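Long-range contacts in hemolysin-related protein (PDB 5V6F), which is a biofilm protein of Vibrio cholerae whose second beta-prism lectin domain, the part held here, binds mannose-containing glycans such as mannotriose: residues A32-G37 / G128-G133; F7-T12 / G78-V83; M25-G30 / V95-T100; I36-N41 / K120-W125. All blocks are in the same frame, centred on the assembly; numbering follows the deposited sequence.

Interaction 1. Residues A32-G37 / G128-G133; sequences AIDAIG and GWLVEG. With MAN (alpha-D-mannopyranose), chain B.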
loop_
_atom_site.group_PDB
_atom_site.type_symbol
_atom_site.label_atom_id
_atom_site.label_comp_id
_atom_site.label_asym_id
_atom_site.label_seq_id
_atom_site.Cartn_x
_atom_site.Cartn_y
_atom_site.Cartn_z
ATOM N N ALA A 32 8.646 6.625 0.095
ATOM C CA ALA A 32 8.206 5.278 -0.243
ATOM C C ALA A 32 6.981 4.968 0.609
ATOM O O ALA A 32 6.452 5.841 1.304
ATOM C CB ALA A 32 9.334 4.262 -0.030
ATOM N N ILE A 33 6.521 3.722 0.554
ATOM C CA ILE A 33 5.420 3.260 1.393
ATOM C C ILE A 33 6.030 2.554 2.599
ATOM O O ILE A 33 6.660 1.497 2.465
ATOM C CB ILE A 33 4.461 2.344 0.619
ATOM C CG1 ILE A 33 3.843 3.083 -0.581
ATOM C CG2 ILE A 33 3.373 1.803 1.550
ATOM C CD1 ILE A 33 3.108 4.384 -0.247
ATOM N N ASP A 34 5.842 3.134 3.788
ATOM C CA ASP A 34 6.463 2.617 5.002
ATOM C C ASP A 34 5.639 1.526 5.675
ATOM O O ASP A 34 6.207 0.561 6.200
ATOM C CB ASP A 34 6.698 3.754 6.004
ATOM C CG ASP A 34 7.689 4.784 5.497
ATOM O OD1 ASP A 34 7.277 5.689 4.742
ATOM O OD2 ASP A 34 8.883 4.687 5.860
ATOM N N ALA A 35 4.311 1.655 5.675
ATOM C CA ALA A 35 3.465 0.704 6.382
ATOM C C ALA A 35 2.030 0.806 5.881
ATOM O O ALA A 35 1.584 1.875 5.454
ATOM C CB ALA A 35 3.506 0.942 7.894
ATOM N N ILE A 36 1.314 -0.319 5.961
ATOM C CA ILE A 36 -0.085 -0.420 5.555
ATOM C C ILE A 36 -0.867 -1.159 6.630
ATOM O O ILE A 36 -0.411 -2.187 7.144
ATOM C CB ILE A 36 -0.233 -1.156 4.207
ATOM C CG1 ILE A 36 0.302 -0.291 3.069
ATOM C CG2 ILE A 36 -1.695 -1.551 3.951
ATOM C CD1 ILE A 36 0.370 -0.999 1.727
ATOM N N GLY A 37 -2.064 -0.661 6.933
ATOM C CA GLY A 37 -2.968 -1.351 7.833
ATOM C C GLY A 37 -4.429 -1.072 7.537
ATOM O O GLY A 37 -4.759 -0.428 6.536
ATOM N N GLY A 128 10.413 -5.356 7.685
ATOM C CA GLY A 128 10.683 -4.571 8.874
ATOM C C GLY A 128 11.126 -3.147 8.621
ATOM O O GLY A 128 11.386 -2.422 9.589
ATOM N N TRP A 129 11.233 -2.721 7.363
ATOM C CA TRP A 129 11.601 -1.348 7.033
ATOM C C TRP A 129 10.536 -0.671 6.183
ATOM O O TRP A 129 10.009 0.374 6.582
ATOM C CB TRP A 129 12.958 -1.327 6.316
ATOM C CG TRP A 129 13.414 0.046 5.890
ATOM C CD1 TRP A 129 13.095 1.242 6.472
ATOM C CD2 TRP A 129 14.275 0.354 4.789
ATOM N NE1 TRP A 129 13.705 2.273 5.799
ATOM C CE2 TRP A 129 14.436 1.755 4.762
ATOM C CE3 TRP A 129 14.924 -0.418 3.821
ATOM C CZ2 TRP A 129 15.217 2.396 3.804
ATOM C CZ3 TRP A 129 15.698 0.221 2.873
ATOM C CH2 TRP A 129 15.838 1.613 2.871
ATOM N N LEU A 130 10.210 -1.226 5.019
ATOM C CA LEU A 130 9.212 -0.670 4.121
ATOM C C LEU A 130 8.248 -1.776 3.713
ATOM O O LEU A 130 8.398 -2.939 4.100
ATOM C CB LEU A 130 9.873 -0.038 2.890
ATOM C CG LEU A 130 10.881 1.070 3.197
ATOM C CD1 LEU A 130 11.688 1.407 1.965
ATOM C CD2 LEU A 130 10.174 2.308 3.727
ATOM N N VAL A 131 7.246 -1.403 2.927
ATOM C CA VAL A 131 6.301 -2.361 2.373
ATOM C C VAL A 131 6.851 -2.857 1.045
ATOM O O VAL A 131 7.065 -2.069 0.119
ATOM C CB VAL A 131 4.913 -1.732 2.196
ATOM C CG1 VAL A 131 3.981 -2.679 1.440
ATOM C CG2 VAL A 131 4.326 -1.374 3.552
ATOM N N GLU A 132 7.084 -4.164 0.951
ATOM C CA GLU A 132 7.495 -4.746 -0.316
ATOM C C GLU A 132 6.317 -5.073 -1.222
ATOM O O GLU A 132 6.450 -4.988 -2.446
ATOM C CB GLU A 132 8.326 -6.006 -0.075
ATOM C CG GLU A 132 9.765 -5.706 0.324
ATOM C CD GLU A 132 9.894 -5.230 1.758
ATOM O OE1 GLU A 132 9.451 -5.962 2.668
ATOM O OE2 GLU A 132 10.439 -4.128 1.979
ATOM N N GLY A 133 5.164 -5.433 -0.658
ATOM C CA GLY A 133 4.019 -5.766 -1.485
ATOM C C GLY A 133 2.727 -5.715 -0.699
ATOM O O GLY A 133 2.723 -5.677 0.533
HETATM C C1 MAN B . 11.625 9.705 3.863
HETATM C C2 MAN B . 11.056 9.969 5.247
HETATM C C3 MAN B . 11.151 8.697 6.073
HETATM C C4 MAN B . 10.535 7.491 5.319
HETATM C C5 MAN B . 11.119 7.379 3.885
HETATM C C6 MAN B . 10.436 6.313 3.018
HETATM O O2 MAN B . 9.673 10.297 5.184
HETATM O O3 MAN B . 10.532 8.862 7.347
HETATM O O4 MAN B . 10.825 6.294 6.017
HETATM O O5 MAN B . 10.981 8.643 3.217
HETATM O O6 MAN B . 9.039 6.595 2.965
HETATM O O HOH W 1 10.292 2.938 7.413
#
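The carboxylate of Asp34 and the indole of Trp129 are the flat groups here, and a water ties the two residues together. On one face of the Trp129 indole lies Leu130 CD1, 3.8 Å above the plane and over its centre. The His81 ring meets the indole at a steep angle between the planes. The indole also touches a second mannose. Asp34 OD1 accepts from mannose O6 at 2.7 Å. Asp34 OD2 accepts from mannose O4 at 2.5 Å. The backbone N of Ala32 gives a second bond to the sugar O6. Asp34 OD2 also accepts from the water, which donates its other hydrogen to Trp129 O. Three hydrogen bonds thus hold the carboxylate, one on OD1 and two on OD2, which should fix its rotation. Leu130 CD2 comes up to Asp34 OD2 at 3.4 Å.

Behind the sugar site, Val131 N donates to Ile33 O at 3.0 Å, nearly straight at 171°. The side chain of Val131 points toward the other segment and splits its work. CG1, anti to the backbone N (chi1 172°), meets Ile36 CD1. Val131 CG2 lies 3.6 Å from Ala35 CA and also touches Ile33 CG2.

Ala32, Asp34 and Trp129 are part of the glycan pocket. Asp34 and Ala35 both face Arg28 in a classic beta bulge within the sheet of strands 24-29 and 33-37. The short piece 131-133, at the start of a strand of another sheet, runs at 71° to strand 33-37. Strand 80-89 of the third sheet also packs on Ile33 and Leu130.

Interaction 2. Residues F7-T12 / G78-V83; sequences FGYSNT and GGYHIV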
loop_
_atom_site.group_PDB
_atom_site.type_symbol
_atom_site.label_atom_id
_atom_site.label_comp_id
_atom_site.label_asym_id
_atom_site.label_seq_id
_atom_site.Cartn_x
_atom_site.Cartn_y
_atom_site.Cartn_z
ATOM N N PHE A 7 0.765 -6.815 -5.652
ATOM C CA PHE A 7 1.500 -5.659 -6.139
ATOM C C PHE A 7 2.853 -5.581 -5.448
ATOM O O PHE A 7 2.969 -5.840 -4.249
ATOM C CB PHE A 7 0.709 -4.375 -5.886
ATOM C CG PHE A 7 -0.715 -4.442 -6.343
ATOM C CD1 PHE A 7 -1.020 -4.503 -7.690
ATOM C CD2 PHE A 7 -1.751 -4.440 -5.423
ATOM C CE1 PHE A 7 -2.331 -4.568 -8.115
ATOM C CE2 PHE A 7 -3.066 -4.501 -5.839
ATOM C CZ PHE A 7 -3.358 -4.565 -7.189
ATOM N N GLY A 8 3.878 -5.235 -6.209
ATOM C CA GLY A 8 5.214 -5.161 -5.648
ATOM C C GLY A 8 5.841 -6.533 -5.588
ATOM O O GLY A 8 5.843 -7.270 -6.578
ATOM N N TYR A 9 6.369 -6.885 -4.416
ATOM C CA TYR A 9 7.171 -8.086 -4.235
ATOM C C TYR A 9 6.721 -8.790 -2.964
ATOM O O TYR A 9 6.161 -8.170 -2.057
ATOM C CB TYR A 9 8.663 -7.735 -4.172
ATOM C CG TYR A 9 9.046 -6.664 -5.173
ATOM C CD1 TYR A 9 9.371 -6.993 -6.482
ATOM C CD2 TYR A 9 9.061 -5.323 -4.814
ATOM C CE1 TYR A 9 9.709 -6.017 -7.401
ATOM C CE2 TYR A 9 9.400 -4.341 -5.727
ATOM C CZ TYR A 9 9.724 -4.695 -7.019
ATOM O OH TYR A 9 10.064 -3.725 -7.941
ATOM N N SER A 10 6.978 -10.100 -2.900
ATOM C CA SER A 10 6.459 -10.930 -1.816
ATOM C C SER A 10 7.530 -11.846 -1.231
ATOM O O SER A 10 7.217 -12.931 -0.732
ATOM C CB SER A 10 5.274 -11.761 -2.301
ATOM O OG SER A 10 5.654 -12.610 -3.366
ATOM N N ASN A 11 8.793 -11.423 -1.270
ATOM C CA ASN A 11 9.864 -12.248 -0.723
ATOM C C ASN A 11 9.935 -12.163 0.798
ATOM O O ASN A 11 10.369 -13.123 1.446
ATOM C CB ASN A 11 11.208 -11.835 -1.326
ATOM C CG ASN A 11 11.617 -10.425 -0.933
ATOM O OD1 ASN A 11 10.852 -9.471 -1.097
ATOM N ND2 ASN A 11 12.829 -10.288 -0.402
ATOM N N THR A 12 9.517 -11.043 1.381
ATOM C CA THR A 12 9.623 -10.827 2.817
ATOM C C THR A 12 8.380 -11.380 3.518
ATOM O O THR A 12 7.594 -12.124 2.928
ATOM C CB THR A 12 9.847 -9.344 3.099
ATOM O OG1 THR A 12 8.845 -8.575 2.424
ATOM C CG2 THR A 12 11.232 -8.926 2.626
ATOM N N GLY A 78 18.085 1.457 -0.745
ATOM C CA GLY A 78 18.253 0.022 -0.716
ATOM C C GLY A 78 16.976 -0.764 -0.912
ATOM O O GLY A 78 15.922 -0.411 -0.371
ATOM N N GLY A 79 17.067 -1.836 -1.687
ATOM C CA GLY A 79 16.033 -2.844 -1.737
ATOM C C GLY A 79 14.910 -2.511 -2.704
ATOM O O GLY A 79 14.674 -1.359 -3.069
ATOM N N TYR A 80 14.204 -3.565 -3.112
ATOM C CA TYR A 80 13.011 -3.451 -3.937
ATOM C C TYR A 80 11.784 -3.354 -3.037
ATOM O O TYR A 80 11.527 -4.256 -2.230
ATOM C CB TYR A 80 12.895 -4.647 -4.883
ATOM C CG TYR A 80 13.784 -4.536 -6.100
ATOM C CD1 TYR A 80 13.343 -3.894 -7.250
ATOM C CD2 TYR A 80 15.070 -5.055 -6.093
ATOM C CE1 TYR A 80 14.155 -3.783 -8.364
ATOM C CE2 TYR A 80 15.890 -4.950 -7.202
ATOM C CZ TYR A 80 15.427 -4.312 -8.332
ATOM O OH TYR A 80 16.234 -4.197 -9.440
ATOM N N HIS A 81 11.024 -2.270 -3.180
ATOM C CA HIS A 81 9.830 -2.059 -2.373
ATOM C C HIS A 81 8.787 -1.328 -3.204
ATOM O O HIS A 81 9.050 -0.883 -4.322
ATOM C CB HIS A 81 10.113 -1.233 -1.111
ATOM C CG HIS A 81 11.447 -1.490 -0.487
ATOM N ND1 HIS A 81 11.639 -2.432 0.501
ATOM C CD2 HIS A 81 12.650 -0.904 -0.686
ATOM C CE1 HIS A 81 12.906 -2.426 0.871
ATOM N NE2 HIS A 81 13.541 -1.506 0.169
ATOM N N ILE A 82 7.595 -1.198 -2.630
ATOM C CA ILE A 82 6.591 -0.285 -3.159
ATOM C C ILE A 82 6.974 1.123 -2.736
ATOM O O ILE A 82 7.193 1.389 -1.546
ATOM C CB ILE A 82 5.188 -0.665 -2.659
ATOM C CG1 ILE A 82 4.770 -2.015 -3.256
ATOM C CG2 ILE A 82 4.175 0.445 -2.998
ATOM C CD1 ILE A 82 3.389 -2.510 -2.824
ATOM N N VAL A 83 7.071 2.030 -3.704
ATOM C CA VAL A 83 7.460 3.401 -3.418
ATOM C C VAL A 83 6.309 4.388 -3.574
ATOM O O VAL A 83 6.347 5.456 -2.946
ATOM C CB VAL A 83 8.669 3.842 -4.275
ATOM C CG1 VAL A 83 9.898 3.016 -3.899
ATOM C CG2 VAL A 83 8.374 3.730 -5.770
HETATM O O HOH W 2 11.852 -7.095 -2.281
#
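Aromatic contacts dominate between Tyr9 and Tyr80. The edge of the Tyr80 ring is turned toward the face of Tyr9 in an offset edge-to-face pair, with centroids 5.5 Å apart and planes at 69°. Tyr80 CB adds a CH-pi contact over the Tyr9 ring, 3.9 Å from its centroid. In return, Tyr9 OH sits at the edge of Tyr80, 3.4 Å from Tyr80 CD1. The ring of Tyr9 also forms a cation-pi contact with Lys107.

The apolar part is smaller. Ile82 has its CG1 beside the backbone N (chi1 -67°), and its extended second torsion (chi2 180°) carries CD1 outward. Ile82 CD1 lies 4.5 Å from Phe7 CB, an apolar pair, and 3.6 Å from the carbonyl Phe7 O. Ile82 CG1 itself packs on Gly8 CA.

The polar link is indirect. A water donates to both Asn11 OD1 and Tyr80 O. Within 78-83, His81 NE2 donates to Gly78 O at 2.7 Å, in the carbonyl plane and on a lone pair, while ND1 bonds Glu132. The imidazole is thus held at both nitrogens.

Strand 7-8 is the edge of its sheet and pairs with strand 131-137. The segment 78-83 leads into strand 80-89, which belongs to a different sheet. The contact therefore joins two faces of the beta-prism.

Interaction 3. Residues M25-G30 / V95-T100; sequences MYLRSG and VLLGST. With MAN (alpha-D-mannopyranose), chain B.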
loop_
_atom_site.group_PDB
_atom_site.type_symbol
_atom_site.label_atom_id
_atom_site.label_comp_id
_atom_site.label_asym_id
_atom_site.label_seq_id
_atom_site.Cartn_x
_atom_site.Cartn_y
_atom_site.Cartn_z
ATOM N N MET A 25 -8.284 1.866 4.803
ATOM C CA MET A 25 -6.894 1.465 4.629
ATOM C C MET A 25 -6.014 2.618 5.093
ATOM O O MET A 25 -6.151 3.743 4.597
ATOM C CB MET A 25 -6.611 1.118 3.165
ATOM C CG MET A 25 -5.198 0.684 2.869
ATOM S SD MET A 25 -5.006 0.463 1.093
ATOM C CE MET A 25 -3.315 -0.120 1.004
ATOM N N TYR A 26 -5.129 2.343 6.050
ATOM C CA TYR A 26 -4.223 3.340 6.602
ATOM C C TYR A 26 -2.809 3.090 6.096
ATOM O O TYR A 26 -2.378 1.939 5.970
ATOM C CB TYR A 26 -4.233 3.311 8.135
ATOM C CG TYR A 26 -5.429 3.979 8.771
ATOM C CD1 TYR A 26 -6.589 3.264 9.043
ATOM C CD2 TYR A 26 -5.394 5.326 9.117
ATOM C CE1 TYR A 26 -7.686 3.876 9.632
ATOM C CE2 TYR A 26 -6.487 5.944 9.702
ATOM C CZ TYR A 26 -7.628 5.215 9.956
ATOM O OH TYR A 26 -8.718 5.823 10.546
ATOM N N LEU A 27 -2.087 4.174 5.816
ATOM C CA LEU A 27 -0.723 4.086 5.322
ATOM C C LEU A 27 0.148 5.128 6.002
ATOM O O LEU A 27 -0.294 6.255 6.249
ATOM C CB LEU A 27 -0.653 4.303 3.807
ATOM C CG LEU A 27 -1.439 3.336 2.922
ATOM C CD1 LEU A 27 -2.846 3.859 2.649
ATOM C CD2 LEU A 27 -0.679 3.090 1.628
ATOM N N ARG A 28 1.383 4.735 6.312
ATOM C CA ARG A 28 2.469 5.672 6.560
ATOM C C ARG A 28 3.340 5.721 5.316
ATOM O O ARG A 28 3.666 4.675 4.742
ATOM C CB ARG A 28 3.300 5.262 7.778
ATOM C CG ARG A 28 2.693 5.688 9.106
ATOM C CD ARG A 28 3.680 5.537 10.266
ATOM N NE ARG A 28 3.700 4.183 10.825
ATOM C CZ ARG A 28 4.632 3.259 10.586
ATOM N NH1 ARG A 28 5.659 3.504 9.778
ATOM N NH2 ARG A 28 4.536 2.069 11.162
ATOM N N SER A 29 3.703 6.927 4.886
ATOM C CA SER A 29 4.470 7.070 3.661
ATOM C C SER A 29 5.363 8.298 3.748
ATOM O O SER A 29 5.099 9.240 4.503
ATOM C CB SER A 29 3.553 7.164 2.429
ATOM O OG SER A 29 2.779 8.358 2.440
ATOM N N GLY A 30 6.430 8.262 2.953
ATOM C CA GLY A 30 7.327 9.384 2.744
ATOM C C GLY A 30 7.773 9.390 1.295
ATOM O O GLY A 30 6.953 9.627 0.402
ATOM N N VAL A 95 -5.498 10.312 -5.130
ATOM C CA VAL A 95 -4.463 10.734 -4.197
ATOM C C VAL A 95 -3.247 9.853 -4.432
ATOM O O VAL A 95 -3.379 8.643 -4.649
ATOM C CB VAL A 95 -4.944 10.647 -2.730
ATOM C CG1 VAL A 95 -5.605 9.313 -2.458
ATOM C CG2 VAL A 95 -3.787 10.875 -1.750
ATOM N N LEU A 96 -2.068 10.464 -4.406
ATOM C CA LEU A 96 -0.803 9.765 -4.591
ATOM C C LEU A 96 -0.041 9.793 -3.276
ATOM O O LEU A 96 0.323 10.867 -2.791
ATOM C CB LEU A 96 0.032 10.410 -5.697
ATOM C CG LEU A 96 1.403 9.770 -5.945
ATOM C CD1 LEU A 96 1.240 8.435 -6.632
ATOM C CD2 LEU A 96 2.302 10.687 -6.760
ATOM N N LEU A 97 0.198 8.618 -2.706
ATOM C CA LEU A 97 1.055 8.499 -1.537
ATOM C C LEU A 97 2.399 7.918 -1.954
ATOM O O LEU A 97 2.492 7.137 -2.903
ATOM C CB LEU A 97 0.406 7.622 -0.465
ATOM C CG LEU A 97 -0.980 8.082 -0.003
ATOM C CD1 LEU A 97 -1.483 7.190 1.122
ATOM C CD2 LEU A 97 -0.972 9.548 0.429
ATOM N N GLY A 98 3.445 8.314 -1.238
ATOM C CA GLY A 98 4.790 7.940 -1.627
ATOM C C GLY A 98 5.304 8.817 -2.756
ATOM O O GLY A 98 4.830 9.937 -2.985
ATOM N N SER A 99 6.292 8.289 -3.477
ATOM C CA SER A 99 6.963 9.037 -4.532
ATOM C C SER A 99 7.488 8.073 -5.584
ATOM O O SER A 99 7.869 6.943 -5.275
ATOM C CB SER A 99 8.129 9.870 -3.980
ATOM O OG SER A 99 8.860 10.479 -5.035
ATOM N N THR A 100 7.536 8.538 -6.830
ATOM C CA THR A 100 8.153 7.775 -7.906
ATOM C C THR A 100 9.585 8.211 -8.197
ATOM O O THR A 100 10.205 7.671 -9.117
ATOM C CB THR A 100 7.322 7.891 -9.192
ATOM O OG1 THR A 100 7.313 9.253 -9.645
ATOM C CG2 THR A 100 5.891 7.428 -8.960
HETATM C C1 MAN B . 11.625 9.705 3.863
HETATM C C2 MAN B . 11.056 9.969 5.247
HETATM C C3 MAN B . 11.151 8.697 6.073
HETATM C C4 MAN B . 10.535 7.491 5.319
HETATM C C5 MAN B . 11.119 7.379 3.885
HETATM C C6 MAN B . 10.436 6.313 3.018
HETATM O O2 MAN B . 9.673 10.297 5.184
HETATM O O3 MAN B . 10.532 8.862 7.347
HETATM O O4 MAN B . 10.825 6.294 6.017
HETATM O O5 MAN B . 10.981 8.643 3.217
HETATM O O6 MAN B . 9.039 6.595 2.965
HETATM O O HOH W 3 4.182 10.157 0.989
#
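Leu27 and Leu97 meet through their CD1 methyls, 3.9 Å apart, with the side chains crossing at a slant. Both point toward the opposite segment. In each, CG lies beside the backbone N, with chi1 -60° in Leu27 and -56° in Leu97. The second torsions differ. Leu97 is extended, and its CD1 reaches both CD1 and CB of Leu27. Leu27 has an unusual chi2 of 91°, away from the common staggered values.

Ser29 continues the row with a polar group. Its OG sits between the backbone N and the carbonyl carbon and faces Leu97 CB at 3.8 Å. It is also hydrogen-bonded to Arg57 NE. A water then completes the join. It is 2.7 Å from Ser29 OG, donates to Gly30 O at 2.9 Å and accepts from Gly98 N at 3.0 Å. Three polar atoms of the two segments are thus served by one molecule. Gly98 CA adds a CA-H...O contact to Gly30 O at 3.4 Å.

Leu27 packs further on Ile60 and Ile85, so the leucine pair belongs to the interior between strands of two sheets. Gly30 N lies 3.1 Å from mannose O6. The arrangement is that of a beta-prism lectin: a hydrophobic core between sheets, ending in loops that shape the glycan pocket.

Interaction 4. Residues I36-N41 / K120-W125; sequences IGTTVN and KQINVW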
loop_
_atom_site.group_PDB
_atom_site.type_symbol
_atom_site.label_atom_id
_atom_site.label_comp_id
_atom_site.label_asym_id
_atom_site.label_seq_id
_atom_site.Cartn_x
_atom_site.Cartn_y
_atom_site.Cartn_z
ATOM N N ILE A 36 1.314 -0.319 5.961
ATOM C CA ILE A 36 -0.085 -0.420 5.555
ATOM C C ILE A 36 -0.867 -1.159 6.630
ATOM O O ILE A 36 -0.411 -2.187 7.144
ATOM C CB ILE A 36 -0.233 -1.156 4.207
ATOM C CG1 ILE A 36 0.302 -0.291 3.069
ATOM C CG2 ILE A 36 -1.695 -1.551 3.951
ATOM C CD1 ILE A 36 0.370 -0.999 1.727
ATOM N N GLY A 37 -2.064 -0.661 6.933
ATOM C CA GLY A 37 -2.968 -1.351 7.833
ATOM C C GLY A 37 -4.429 -1.072 7.537
ATOM O O GLY A 37 -4.759 -0.428 6.536
ATOM N N THR A 38 -5.315 -1.564 8.404
ATOM C CA THR A 38 -6.742 -1.295 8.299
ATOM C C THR A 38 -7.299 -0.544 9.502
ATOM O O THR A 38 -8.481 -0.177 9.489
ATOM C CB THR A 38 -7.519 -2.606 8.107
ATOM O OG1 THR A 38 -7.275 -3.483 9.213
ATOM C CG2 THR A 38 -7.091 -3.291 6.811
ATOM N N THR A 39 -6.490 -0.312 10.531
ATOM C CA THR A 39 -6.813 0.583 11.631
ATOM C C THR A 39 -5.598 1.454 11.891
ATOM O O THR A 39 -4.510 1.209 11.366
ATOM C CB THR A 39 -7.180 -0.175 12.915
ATOM O OG1 THR A 39 -6.004 -0.793 13.452
ATOM C CG2 THR A 39 -8.229 -1.234 12.638
ATOM N N VAL A 40 -5.780 2.473 12.732
ATOM C CA VAL A 40 -4.657 3.323 13.107
ATOM C C VAL A 40 -3.624 2.587 13.943
ATOM O O VAL A 40 -2.497 3.077 14.085
ATOM C CB VAL A 40 -5.137 4.573 13.873
ATOM C CG1 VAL A 40 -5.979 5.455 12.966
ATOM C CG2 VAL A 40 -5.910 4.185 15.120
ATOM N N ASN A 41 -3.969 1.415 14.479
ATOM C CA ASN A 41 -3.096 0.685 15.388
ATOM C C ASN A 41 -2.384 -0.504 14.758
ATOM O O ASN A 41 -1.373 -0.950 15.310
ATOM C CB ASN A 41 -3.894 0.166 16.591
ATOM C CG ASN A 41 -4.311 1.266 17.535
ATOM O OD1 ASN A 41 -3.704 2.335 17.570
ATOM N ND2 ASN A 41 -5.351 1.005 18.315
ATOM N N LYS A 120 -12.093 -7.436 1.674
ATOM C CA LYS A 120 -12.272 -7.893 3.045
ATOM C C LYS A 120 -10.966 -7.997 3.816
ATOM O O LYS A 120 -10.992 -8.022 5.051
ATOM C CB LYS A 120 -12.984 -9.254 3.068
ATOM C CG LYS A 120 -12.126 -10.447 2.665
ATOM C CD LYS A 120 -12.970 -11.710 2.569
ATOM C CE LYS A 120 -12.118 -12.947 2.313
ATOM N NZ LYS A 120 -12.950 -14.131 1.947
ATOM N N GLN A 121 -9.832 -8.026 3.123
ATOM C CA GLN A 121 -8.548 -8.232 3.771
ATOM C C GLN A 121 -7.463 -7.667 2.869
ATOM O O GLN A 121 -7.586 -7.686 1.641
ATOM C CB GLN A 121 -8.323 -9.723 4.059
ATOM C CG GLN A 121 -6.981 -10.089 4.673
ATOM C CD GLN A 121 -6.903 -11.559 5.038
ATOM O OE1 GLN A 121 -7.639 -12.035 5.904
ATOM N NE2 GLN A 121 -6.017 -12.289 4.373
ATOM N N ILE A 122 -6.418 -7.134 3.494
ATOM C CA ILE A 122 -5.217 -6.696 2.798
ATOM C C ILE A 122 -4.075 -7.562 3.301
ATOM O O ILE A 122 -3.813 -7.612 4.511
ATOM C CB ILE A 122 -4.910 -5.209 3.029
ATOM C CG1 ILE A 122 -6.143 -4.343 2.742
ATOM C CG2 ILE A 122 -3.730 -4.777 2.149
ATOM C CD1 ILE A 122 -5.949 -2.864 3.063
ATOM N N ASN A 123 -3.417 -8.260 2.387
ATOM C CA ASN A 123 -2.171 -8.931 2.705
ATOM C C ASN A 123 -1.038 -7.950 2.452
ATOM O O ASN A 123 -1.054 -7.219 1.461
ATOM C CB ASN A 123 -1.996 -10.195 1.863
ATOM C CG ASN A 123 -3.094 -11.213 2.107
ATOM O OD1 ASN A 123 -3.584 -11.356 3.226
ATOM N ND2 ASN A 123 -3.489 -11.921 1.058
ATOM N N VAL A 124 -0.080 -7.907 3.376
ATOM C CA VAL A 124 1.028 -6.961 3.320
ATOM C C VAL A 124 2.322 -7.718 3.565
ATOM O O VAL A 124 2.422 -8.484 4.530
ATOM C CB VAL A 124 0.876 -5.831 4.357
ATOM C CG1 VAL A 124 1.983 -4.799 4.181
ATOM C CG2 VAL A 124 -0.501 -5.180 4.249
ATOM N N TRP A 125 3.310 -7.494 2.705
ATOM C CA TRP A 125 4.627 -8.102 2.840
ATOM C C TRP A 125 5.618 -7.029 3.271
ATOM O O TRP A 125 5.736 -5.989 2.613
ATOM C CB TRP A 125 5.066 -8.751 1.526
ATOM C CG TRP A 125 4.331 -10.016 1.204
ATOM C CD1 TRP A 125 4.771 -11.292 1.410
ATOM C CD2 TRP A 125 3.022 -10.132 0.622
ATOM N NE1 TRP A 125 3.824 -12.193 0.988
ATOM C CE2 TRP A 125 2.741 -11.508 0.502
ATOM C CE3 TRP A 125 2.066 -9.207 0.193
ATOM C CZ2 TRP A 125 1.540 -11.981 -0.028
ATOM C CZ3 TRP A 125 0.876 -9.679 -0.337
ATOM C CH2 TRP A 125 0.624 -11.054 -0.442
#
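Ile36 meets Val124 through methyl groups, CG2 to CG2, at 3.8 Å. Val124 CG2 also lies 4.0 Å from Ile36 CB, so it rests against the branch point as well as the methyl. In Val124 this methyl stands beside the backbone N, because CG1 takes the position anti to it (chi1 -175°). The Ile36 CG2 methyl also reaches Ile122 CG2, at a looser 4.2 Å. At the end of the strand, Thr38 CG2 touches Ile122 CD1 at 3.9 Å. The two side chains run alongside each other, head to tail. Ile122 reaches this far because its CG1 and CD1 are extended (chi2 175°).

Around this first shell, Met25 packs on both Ile36 and Ile122, and Phe134 packs on Ile36. Thr38 turns its methyl to the contact and its hydroxyl elsewhere: OG1 is hydrogen-bonded to Val18 O. Thr38 N and Thr39 N both bond Asn42 OD1, which anchors the turn after the strand. On the other segment, Gln121 and Asn123 point away from the contact, and Gln121 NE2 donates to Asn123 OD1 at 2.8 Å.

Strands 33-37 and 121-126 come from different sheets of the prism, and their inner faces meet here. The closest contacts are between carbon atoms; Gly37 O touches Ile122 CD1 more distantly. The join is consistent with the hydrophobic effect, while Thr38 and Asn123 find polar partners elsewhere, at Val18 O and Gln135 OE1.

Overall arrangement
All four contacts join different sheets of one beta-prism domain. Interactions 1 and 4 share strand 33-37 and hold it against neighbouring strands 131-137 and 121-126. Interaction 4 is buried and apolar. Interaction 1 is buried too, but it adds a direct backbone bond and carboxylate grips on the sugar. Interaction 3 is partly buried: its leucines belong to the core, while its water-linked end borders the same mannose. Interaction 2 is mostly buried but lies further from the centre, with Tyr80 at the surface, and relies on aromatic rings. It is tied to interaction 1 where Glu132 bonds both His81 and Thr12. The sugar-facing ends of interactions 1 and 3 add polar bonds, whereas interaction 4 has none across it.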